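Local coordinates for protein glutathione s-transferase S2 (Nilaparvata lugens, PDB 5H5L) that probably joins glutathione to electrophilic substrates as a sigma-class transferase and serves as a glutathione-requiring prostaglandin D synthase, at residues 95-99 against 155-160; 130-134 against 171-177. One frame throughout, in Å; residues are numbered along the deposited sequence.

Contact 1: 95-99 against 155-160; sequences FNDFR and YFISIL. With GSH (glutathione), chain C.
One face of the F95 ring meets the edge of F156, with F156 CD1 3.5 Å from F95 CD1; the planes stand 79° apart, a T-shaped pair. Around the F95 edge lie L160 CD2, I159 CG2 and Y155 CE2; I159 CG2 is 3.6 Å from F95 CZ. This is knobs-into-holes packing in the helical C-terminal domain of a sigma-class transferase: F95 of helix 82-106 is the knob, and Y155, F156, I159 and L160 of helix 151-164 form the hole. F95 CG lies anti to the backbone N (chi1 178°), which sends the ring across between two nearly parallel helices. With an alanine at F95, the hole would probably be left unfilled and the F156 edge without its aromatic face. The Y155 ring carries I159 CD1 over one face. Y155 OH also hydrogen-bonds S64 of the N-terminal domain, and N96 ND2 bonds T65 there. R99, a residue of the glutathione pocket, is steadied by weak bonds from NE and NH2 to N96 OD1. D97 takes the amino group of the other glutathione, held mostly by the second subunit. R99 NH2 also gives a bent hydrogen bond to Y155 OH, 3.0 Å long and 136° at the hydrogen.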
ATOM      1  N   PHE B  95      -8.245  -2.890   1.075  1.00 11.50           N
ATOM      2  CA  PHE B  95      -8.147  -4.336   0.933  1.00 12.81           C
ATOM      3  C   PHE B  95      -6.821  -4.841   1.496  1.00 16.39           C
ATOM      4  O   PHE B  95      -6.762  -5.892   2.142  1.00 12.55           O
ATOM      5  CB  PHE B  95      -8.282  -4.726  -0.539  1.00  9.99           C
ATOM      6  CG  PHE B  95      -8.153  -6.181  -0.796  1.00 18.22           C
ATOM      7  CD1 PHE B  95      -9.055  -7.069  -0.263  1.00 16.30           C
ATOM      8  CD2 PHE B  95      -7.148  -6.663  -1.615  1.00 16.36           C
ATOM      9  CE1 PHE B  95      -8.941  -8.397  -0.512  1.00 16.24           C
ATOM     10  CE2 PHE B  95      -7.025  -8.025  -1.875  1.00 22.57           C
ATOM     11  CZ  PHE B  95      -7.914  -8.886  -1.340  1.00 18.25           C
ATOM     12  N   ASN B  96      -5.742  -4.092   1.283  1.00 13.72           N
ATOM     13  CA  ASN B  96      -4.455  -4.572   1.786  1.00 13.46           C
ATOM     14  C   ASN B  96      -4.392  -4.468   3.309  1.00 14.23           C
ATOM     15  O   ASN B  96      -3.788  -5.329   3.943  1.00 15.82           O
ATOM     16  CB  ASN B  96      -3.306  -3.824   1.121  1.00 12.13           C
ATOM     17  CG  ASN B  96      -3.086  -4.269  -0.344  1.00 21.25           C
ATOM     18  OD1 ASN B  96      -3.443  -5.375  -0.738  1.00 18.69           O
ATOM     19  ND2 ASN B  96      -2.507  -3.404  -1.134  1.00 22.35           N
ATOM     20  N   ASP B  97      -5.064  -3.475   3.907  1.00 11.77           N
ATOM     21  CA  ASP B  97      -5.203  -3.434   5.355  1.00 15.33           C
ATOM     22  C   ASP B  97      -5.938  -4.675   5.840  1.00 20.21           C
ATOM     23  O   ASP B  97      -5.527  -5.313   6.812  1.00 19.17           O
ATOM     24  CB  ASP B  97      -5.983  -2.197   5.791  1.00 14.40           C
ATOM     25  CG  ASP B  97      -5.173  -0.934   5.765  1.00 24.97           C
ATOM     26  OD1 ASP B  97      -3.928  -1.003   5.707  1.00 17.03           O
ATOM     27  OD2 ASP B  97      -5.807   0.147   5.813  1.00 20.59           O
ATOM     28  N   PHE B  98      -7.025  -5.039   5.157  1.00 16.34           N
ATOM     29  CA  PHE B  98      -7.739  -6.275   5.490  1.00 14.20           C
ATOM     30  C   PHE B  98      -6.808  -7.461   5.432  1.00 17.61           C
ATOM     31  O   PHE B  98      -6.734  -8.262   6.374  1.00 18.98           O
ATOM     32  CB  PHE B  98      -8.894  -6.527   4.534  1.00 15.02           C
ATOM     33  CG  PHE B  98      -9.369  -7.962   4.537  1.00 15.44           C
ATOM     34  CD1 PHE B  98     -10.057  -8.473   5.628  1.00 21.63           C
ATOM     35  CD2 PHE B  98      -9.107  -8.800   3.482  1.00 16.48           C
ATOM     36  CE1 PHE B  98     -10.499  -9.797   5.640  1.00 23.60           C
ATOM     37  CE2 PHE B  98      -9.541 -10.113   3.484  1.00 26.09           C
ATOM     38  CZ  PHE B  98     -10.240 -10.613   4.581  1.00 21.04           C
ATOM     39  N   ARG B  99      -6.074  -7.598   4.328  1.00 15.66           N
ATOM     40  CA  ARG B  99      -5.358  -8.856   4.191  1.00 24.20           C
ATOM     41  C   ARG B  99      -4.165  -8.939   5.122  1.00 26.70           C
ATOM     42  O   ARG B  99      -3.649 -10.044   5.338  1.00 25.44           O
ATOM     43  CB  ARG B  99      -4.983  -9.118   2.738  1.00 29.89           C
ATOM     44  CG  ARG B  99      -3.837  -8.436   2.198  1.00 28.36           C
ATOM     45  CD  ARG B  99      -3.651  -8.915   0.729  1.00 34.51           C
ATOM     46  NE  ARG B  99      -2.812  -7.977  -0.023  1.00 37.18           N
ATOM     47  CZ  ARG B  99      -1.508  -7.838   0.179  1.00 36.40           C
ATOM     48  NH1 ARG B  99      -0.909  -8.587   1.100  1.00 42.38           N
ATOM     49  NH2 ARG B  99      -0.802  -6.950  -0.524  1.00 30.10           N
ATOM     50  N   TYR B 155      -6.788  -7.249  -9.062  1.00 14.49           N
ATOM     51  CA  TYR B 155      -5.993  -7.518  -7.874  1.00 13.25           C
ATOM     52  C   TYR B 155      -6.856  -8.140  -6.782  1.00 13.67           C
ATOM     53  O   TYR B 155      -6.487  -9.146  -6.174  1.00 16.56           O
ATOM     54  CB  TYR B 155      -5.363  -6.196  -7.425  1.00 11.10           C
ATOM     55  CG  TYR B 155      -4.334  -6.278  -6.334  1.00 13.52           C
ATOM     56  CD1 TYR B 155      -2.977  -6.332  -6.645  1.00 15.18           C
ATOM     57  CD2 TYR B 155      -4.703  -6.235  -4.992  1.00 14.18           C
ATOM     58  CE1 TYR B 155      -2.012  -6.361  -5.650  1.00 16.19           C
ATOM     59  CE2 TYR B 155      -3.748  -6.276  -3.998  1.00 18.09           C
ATOM     60  CZ  TYR B 155      -2.396  -6.338  -4.348  1.00 15.74           C
ATOM     61  OH  TYR B 155      -1.451  -6.384  -3.358  1.00 18.24           O
ATOM     62  N   PHE B 156      -8.022  -7.549  -6.543  1.00 13.98           N
ATOM     63  CA  PHE B 156      -8.940  -7.982  -5.484  1.00 12.64           C
ATOM     64  C   PHE B 156      -9.371  -9.442  -5.687  1.00 14.99           C
ATOM     65  O   PHE B 156      -9.223 -10.287  -4.787  1.00 18.73           O
ATOM     66  CB  PHE B 156     -10.110  -6.995  -5.513  1.00 11.35           C
ATOM     67  CG  PHE B 156     -11.221  -7.237  -4.522  1.00 15.57           C
ATOM     68  CD1 PHE B 156     -11.008  -7.168  -3.159  1.00 19.75           C
ATOM     69  CD2 PHE B 156     -12.515  -7.399  -4.972  1.00 16.92           C
ATOM     70  CE1 PHE B 156     -12.088  -7.339  -2.261  1.00 23.21           C
ATOM     71  CE2 PHE B 156     -13.557  -7.546  -4.089  1.00 17.16           C
ATOM     72  CZ  PHE B 156     -13.346  -7.519  -2.753  1.00 20.12           C
ATOM     73  N   ILE B 157      -9.864  -9.760  -6.876  1.00 15.38           N
ATOM     74  CA  ILE B 157     -10.398 -11.102  -7.171  1.00 14.10           C
ATOM     75  C   ILE B 157      -9.299 -12.152  -7.208  1.00 17.66           C
ATOM     76  O   ILE B 157      -9.472 -13.268  -6.703  1.00 18.54           O
ATOM     77  CB  ILE B 157     -11.195 -11.073  -8.496  1.00 16.90           C
ATOM     78  CG1 ILE B 157     -12.413 -10.180  -8.398  1.00 16.42           C
ATOM     79  CG2 ILE B 157     -11.692 -12.471  -8.850  1.00 19.04           C
ATOM     80  CD1 ILE B 157     -13.270 -10.465  -7.172  1.00 19.77           C
ATOM     81  N   SER B 158      -8.131 -11.820  -7.771  1.00 18.25           N
ATOM     82  CA  SER B 158      -7.069 -12.818  -7.813  1.00 11.85           C
ATOM     83  C   SER B 158      -6.648 -13.212  -6.411  1.00 19.46           C
ATOM     84  O   SER B 158      -6.397 -14.391  -6.144  1.00 18.67           O
ATOM     85  CB  SER B 158      -5.875 -12.300  -8.624  1.00 20.61           C
ATOM     86  OG  SER B 158      -5.240 -11.249  -7.927  1.00 19.31           O
ATOM     87  N   ILE B 159      -6.599 -12.243  -5.480  1.00 14.53           N
ATOM     88  CA  ILE B 159      -6.201 -12.556  -4.119  1.00 15.54           C
ATOM     89  C   ILE B 159      -7.349 -13.213  -3.348  1.00 26.27           C
ATOM     90  O   ILE B 159      -7.120 -14.135  -2.563  1.00 24.96           O
ATOM     91  CB  ILE B 159      -5.661 -11.280  -3.438  1.00 20.76           C
ATOM     92  CG1 ILE B 159      -4.309 -10.919  -4.097  1.00 21.17           C
ATOM     93  CG2 ILE B 159      -5.496 -11.464  -1.954  1.00 23.94           C
ATOM     94  CD1 ILE B 159      -3.700  -9.632  -3.656  1.00 27.09           C
ATOM     95  N   LEU B 160      -8.596 -12.784  -3.561  1.00 20.11           N
ATOM     96  CA  LEU B 160      -9.720 -13.461  -2.898  1.00 23.59           C
ATOM     97  C   LEU B 160      -9.811 -14.932  -3.304  1.00 28.11           C
ATOM     98  O   LEU B 160     -10.159 -15.794  -2.487  1.00 26.71           O
ATOM     99  CB  LEU B 160     -11.035 -12.759  -3.215  1.00 14.35           C
ATOM    100  CG  LEU B 160     -11.291 -11.431  -2.527  1.00 23.08           C
ATOM    101  CD1 LEU B 160     -12.674 -10.959  -2.838  1.00 24.76           C
ATOM    102  CD2 LEU B 160     -11.103 -11.508  -1.021  1.00 30.97           C
TER
HETATM  103  N1  GSH C 301      -3.377   1.936   5.641  1.00 19.03           N
HETATM  104  CA1 GSH C 301      -3.941   2.995   6.465  1.00 17.32           C
HETATM  105  C1  GSH C 301      -3.414   4.359   6.024  1.00 21.50           C
HETATM  106  O11 GSH C 301      -4.087   5.425   6.160  1.00 16.99           O
HETATM  107  O12 GSH C 301      -2.242   4.371   5.559  1.00 17.70           O
HETATM  108  CB1 GSH C 301      -3.436   2.793   7.919  1.00 18.27           C
HETATM  109  CG1 GSH C 301      -4.264   3.707   8.806  1.00 25.13           C
HETATM  110  CD1 GSH C 301      -3.960   3.392  10.292  1.00 26.62           C
HETATM  111  OE1 GSH C 301      -3.293   2.474  10.619  1.00 24.04           O
HETATM  112  N2  GSH C 301      -4.551   4.338  11.225  1.00 25.40           N
HETATM  113  CA2 GSH C 301      -4.365   4.249  12.657  1.00 26.08           C
HETATM  114  C2  GSH C 301      -5.718   4.334  13.358  1.00 28.86           C
HETATM  115  O2  GSH C 301      -6.638   4.904  12.878  1.00 23.43           O
HETATM  116  CB2 GSH C 301      -3.622   5.494  13.091  1.00 21.85           C
HETATM  117  SG2 GSH C 301      -2.039   5.757  12.262  1.00 25.51           S
HETATM  118  N3  GSH C 301      -5.792   3.753  14.686  1.00 27.18           N
HETATM  119  CA3 GSH C 301      -6.999   3.851  15.481  1.00 32.64           C
HETATM  120  C3  GSH C 301      -7.799   2.574  15.405  1.00 31.50           C
HETATM  121  O31 GSH C 301      -8.801   2.492  16.154  1.00 29.56           O
HETATM  122  O32 GSH C 301      -7.460   1.647  14.623  1.00 30.51           O

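Contact 2: 130-134 against 171-177; sequences FNKFN and IDKYEHI. With EDO (1,2-ethanediol), chain H.
N134 OD1 accepts two backbone hydrogen bonds from the start of helix 175-185. The donors are H176 N at 2.7 Å from N134 OD1 and I177 N at 3.2 Å from the same oxygen. Both lie in the carbonyl plane of the N134 amide, and the C=O...donor angles are alike, 151° and 153°. N134 has its CG anti to the backbone N (chi1 -159°), which swings the amide from helix 111-139 over to the first turn of the other helix. The remaining early amide, E175 N, is satisfied through water 1. That water accepts from E175 N and, at 2.9 Å, from N134 ND2. So one asparagine serves three amides, two directly and one through water.

Y174 is the N-cap residue, and it closes a type I beta turn from I171. Its own N is bonded to I171 O. Its ring packs on helix 111-139: F130 CB sits over the centre of one face, 3.7 Å from the centroid, a CH-pi contact. The F130 ring adds its edge to that face in a T-shaped pair. K173 CG lies over the opposite face, and N131 OD1 is at the edge. Y174 OH accepts a long bond, 3.3 Å, from O1 of an ethanediol that probably came from the crystallisation liquor. I177 CD1 packs deeper, 3.8 Å from F130 CD2, and also touches F133 CB.

Amides in the first turn of a helix lack the usual acceptors four residues back. Here a side chain of another helix supplies one, which ties the start of helix 175-185 to helix 111-139 by polar bonds as well as by packing. The positive end of the helix would probably polarise the N134 carbonyl further.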
ATOM      1  N   PHE B 130     -15.963  -7.088   4.459  1.00 16.37           N
ATOM      2  CA  PHE B 130     -16.658  -7.569   3.269  1.00 18.07           C
ATOM      3  C   PHE B 130     -18.066  -7.004   3.136  1.00 18.47           C
ATOM      4  O   PHE B 130     -18.541  -6.864   2.005  1.00 11.88           O
ATOM      5  CB  PHE B 130     -16.697  -9.078   3.242  1.00 19.47           C
ATOM      6  CG  PHE B 130     -15.398  -9.701   2.825  1.00 20.54           C
ATOM      7  CD1 PHE B 130     -14.187  -9.063   3.081  1.00 20.33           C
ATOM      8  CD2 PHE B 130     -15.388 -10.911   2.181  1.00 25.89           C
ATOM      9  CE1 PHE B 130     -12.990  -9.636   2.694  1.00 23.85           C
ATOM     10  CE2 PHE B 130     -14.198 -11.512   1.804  1.00 30.90           C
ATOM     11  CZ  PHE B 130     -13.003 -10.880   2.045  1.00 28.03           C
ATOM     12  N   ASN B 131     -18.762  -6.702   4.242  1.00 17.83           N
ATOM     13  CA  ASN B 131     -20.062  -6.034   4.098  1.00 20.06           C
ATOM     14  C   ASN B 131     -19.872  -4.668   3.438  1.00 19.44           C
ATOM     15  O   ASN B 131     -20.636  -4.276   2.550  1.00 19.19           O
ATOM     16  CB  ASN B 131     -20.762  -5.866   5.450  1.00 22.46           C
ATOM     17  CG  ASN B 131     -21.465  -7.136   5.942  1.00 19.20           C
ATOM     18  OD1 ASN B 131     -22.038  -7.892   5.173  1.00 24.44           O
ATOM     19  ND2 ASN B 131     -21.430  -7.339   7.234  1.00 21.08           N
ATOM     20  N   LYS B 132     -18.826  -3.934   3.839  1.00 16.48           N
ATOM     21  CA  LYS B 132     -18.577  -2.637   3.214  1.00 18.95           C
ATOM     22  C   LYS B 132     -18.174  -2.786   1.749  1.00 15.81           C
ATOM     23  O   LYS B 132     -18.644  -2.022   0.899  1.00 17.26           O
ATOM     24  CB  LYS B 132     -17.515  -1.879   4.000  1.00 19.44           C
ATOM     25  CG  LYS B 132     -18.081  -1.231   5.282  1.00 25.64           C
ATOM     26  CD  LYS B 132     -17.005  -1.122   6.346  1.00 30.09           C
ATOM     27  CE  LYS B 132     -17.526  -0.486   7.614  1.00 26.55           C
ATOM     28  NZ  LYS B 132     -17.868   0.968   7.432  1.00 34.76           N
ATOM     29  N   PHE B 133     -17.275  -3.736   1.440  1.00 17.99           N
ATOM     30  CA  PHE B 133     -16.901  -3.990   0.049  1.00 14.03           C
ATOM     31  C   PHE B 133     -18.133  -4.354  -0.763  1.00 23.32           C
ATOM     32  O   PHE B 133     -18.334  -3.875  -1.889  1.00 19.47           O
ATOM     33  CB  PHE B 133     -15.893  -5.148  -0.053  1.00 13.80           C
ATOM     34  CG  PHE B 133     -14.540  -4.892   0.572  1.00 17.33           C
ATOM     35  CD1 PHE B 133     -14.091  -3.619   0.888  1.00 18.46           C
ATOM     36  CD2 PHE B 133     -13.708  -5.965   0.835  1.00 17.70           C
ATOM     37  CE1 PHE B 133     -12.843  -3.433   1.454  1.00 20.61           C
ATOM     38  CE2 PHE B 133     -12.484  -5.777   1.429  1.00 20.45           C
ATOM     39  CZ  PHE B 133     -12.052  -4.506   1.718  1.00 18.77           C
ATOM     40  N   ASN B 134     -18.942  -5.257  -0.212  1.00 21.46           N
ATOM     41  CA  ASN B 134     -20.176  -5.690  -0.872  1.00 22.95           C
ATOM     42  C   ASN B 134     -21.091  -4.496  -1.177  1.00 15.57           C
ATOM     43  O   ASN B 134     -21.539  -4.315  -2.312  1.00 23.29           O
ATOM     44  CB  ASN B 134     -20.862  -6.713   0.036  1.00 18.77           C
ATOM     45  CG  ASN B 134     -21.849  -7.606  -0.701  1.00 21.53           C
ATOM     46  OD1 ASN B 134     -21.632  -8.047  -1.830  1.00 22.82           O
ATOM     47  ND2 ASN B 134     -22.940  -7.887  -0.044  1.00 27.02           N
ATOM     48  N   ILE B 171     -16.704 -16.142   0.204  1.00 36.19           N
ATOM     49  CA  ILE B 171     -17.261 -14.984  -0.506  1.00 30.68           C
ATOM     50  C   ILE B 171     -18.696 -15.208  -0.976  1.00 34.80           C
ATOM     51  O   ILE B 171     -19.333 -14.253  -1.451  1.00 28.23           O
ATOM     52  CB  ILE B 171     -16.417 -14.544  -1.728  1.00 23.60           C
ATOM     53  CG1 ILE B 171     -16.496 -15.520  -2.900  1.00 31.99           C
ATOM     54  CG2 ILE B 171     -14.929 -14.339  -1.326  1.00 33.34           C
ATOM     55  CD1 ILE B 171     -15.963 -14.887  -4.221  1.00 34.95           C
ATOM     56  N   ASP B 172     -19.229 -16.422  -0.836  1.00 35.08           N
ATOM     57  CA  ASP B 172     -20.524 -16.760  -1.427  1.00 36.90           C
ATOM     58  C   ASP B 172     -21.644 -15.859  -0.930  1.00 30.84           C
ATOM     59  O   ASP B 172     -22.472 -15.410  -1.721  1.00 28.95           O
ATOM     60  CB  ASP B 172     -20.876 -18.220  -1.143  1.00 47.45           C
ATOM     61  CG  ASP B 172     -20.190 -19.183  -2.084  1.00 62.44           C
ATOM     62  OD1 ASP B 172     -19.849 -18.785  -3.217  1.00 67.94           O
ATOM     63  OD2 ASP B 172     -20.001 -20.348  -1.686  1.00 74.42           O
ATOM     64  N   LYS B 173     -21.715 -15.606   0.378  1.00 26.17           N
ATOM     65  CA  LYS B 173     -22.861 -14.863   0.886  1.00 33.75           C
ATOM     66  C   LYS B 173     -22.808 -13.390   0.510  1.00 35.71           C
ATOM     67  O   LYS B 173     -23.823 -12.693   0.638  1.00 33.31           O
ATOM     68  CB  LYS B 173     -22.957 -15.030   2.403  1.00 41.34           C
ATOM     69  CG  LYS B 173     -21.753 -14.513   3.145  1.00 37.09           C
ATOM     70  CD  LYS B 173     -21.851 -14.757   4.651  1.00 43.76           C
ATOM     71  CE  LYS B 173     -21.881 -16.228   4.956  1.00 53.60           C
ATOM     72  NZ  LYS B 173     -21.762 -16.444   6.403  1.00 64.54           N
ATOM     73  N   TYR B 174     -21.669 -12.904   0.015  1.00 28.28           N
ATOM     74  CA  TYR B 174     -21.540 -11.507  -0.390  1.00 21.94           C
ATOM     75  C   TYR B 174     -21.830 -11.453  -1.884  1.00 27.44           C
ATOM     76  O   TYR B 174     -20.937 -11.600  -2.715  1.00 21.29           O
ATOM     77  CB  TYR B 174     -20.160 -10.966  -0.032  1.00 23.79           C
ATOM     78  CG  TYR B 174     -19.879 -11.093   1.444  1.00 21.24           C
ATOM     79  CD1 TYR B 174     -20.437 -10.197   2.359  1.00 23.53           C
ATOM     80  CD2 TYR B 174     -19.114 -12.127   1.927  1.00 25.83           C
ATOM     81  CE1 TYR B 174     -20.200 -10.303   3.686  1.00 21.07           C
ATOM     82  CE2 TYR B 174     -18.859 -12.253   3.282  1.00 26.24           C
ATOM     83  CZ  TYR B 174     -19.407 -11.348   4.155  1.00 26.33           C
ATOM     84  OH  TYR B 174     -19.157 -11.496   5.498  1.00 24.31           O
ATOM     85  N   GLU B 175     -23.108 -11.214  -2.200  1.00 20.01           N
ATOM     86  CA  GLU B 175     -23.635 -11.298  -3.559  1.00 23.14           C
ATOM     87  C   GLU B 175     -22.836 -10.440  -4.531  1.00 18.99           C
ATOM     88  O   GLU B 175     -22.576 -10.857  -5.660  1.00 22.12           O
ATOM     89  CB  GLU B 175     -25.108 -10.864  -3.549  1.00 24.91           C
ATOM     90  CG  GLU B 175     -25.779 -10.653  -4.897  1.00 45.75           C
ATOM     91  CD  GLU B 175     -27.241 -10.147  -4.770  1.00 57.86           C
ATOM     92  OE1 GLU B 175     -27.822 -10.217  -3.661  1.00 50.30           O
ATOM     93  OE2 GLU B 175     -27.804  -9.666  -5.787  1.00 62.32           O
ATOM     94  N   HIS B 176     -22.474  -9.222  -4.133  1.00 20.54           N
ATOM     95  CA  HIS B 176     -21.834  -8.339  -5.102  1.00 21.81           C
ATOM     96  C   HIS B 176     -20.343  -8.634  -5.252  1.00 16.47           C
ATOM     97  O   HIS B 176     -19.807  -8.469  -6.355  1.00 20.67           O
ATOM     98  CB  HIS B 176     -22.137  -6.908  -4.708  1.00 24.21           C
ATOM     99  CG  HIS B 176     -23.611  -6.635  -4.673  1.00 29.26           C
ATOM    100  ND1 HIS B 176     -24.345  -6.592  -3.504  1.00 36.25           N
ATOM    101  CD2 HIS B 176     -24.498  -6.484  -5.681  1.00 23.68           C
ATOM    102  CE1 HIS B 176     -25.617  -6.394  -3.797  1.00 34.30           C
ATOM    103  NE2 HIS B 176     -25.736  -6.330  -5.111  1.00 29.04           N
ATOM    104  N   ILE B 177     -19.672  -9.098  -4.189  1.00 16.21           N
ATOM    105  CA  ILE B 177     -18.305  -9.605  -4.340  1.00 16.33           C
ATOM    106  C   ILE B 177     -18.290 -10.809  -5.268  1.00 23.96           C
ATOM    107  O   ILE B 177     -17.489 -10.883  -6.202  1.00 18.02           O
ATOM    108  CB  ILE B 177     -17.696  -9.937  -2.968  1.00 19.81           C
ATOM    109  CG1 ILE B 177     -17.614  -8.685  -2.115  1.00 17.86           C
ATOM    110  CG2 ILE B 177     -16.332 -10.560  -3.131  1.00 20.80           C
ATOM    111  CD1 ILE B 177     -17.083  -8.987  -0.668  1.00 17.63           C
TER
HETATM  112  C1  EDO H 304     -22.867 -10.717   5.923  1.00 34.39           C
HETATM  113  O1  EDO H 304     -22.108 -11.487   6.912  1.00 38.64           O
HETATM  114  C2  EDO H 304     -23.868 -11.552   5.088  1.00 46.36           C
HETATM  115  O2  EDO H 304     -24.599 -10.725   4.150  1.00 42.15           O
HETATM  116  O   HOH W   1     -25.134  -9.780  -0.329  1.00 27.10           O

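In the fold
Both contacts belong to the helical C-terminal domain and join different helix pairs. Contact 1 lies about 5 Å from the centre of the chain, contact 2 about 16 Å; their own centres are about 13 Å apart. They touch directly. F130 packs on F98 and L160, F133 on F156, and I177 on L160, so apolar packing runs on from one to the other. Contact 1 is buried, and its polar edge faces the glutathione side of the fold. Contact 2 is partly buried and away from the annotated sites. Its polar bonds serve the backbone of a helix start, with water taking part, while those of contact 1 link side chains.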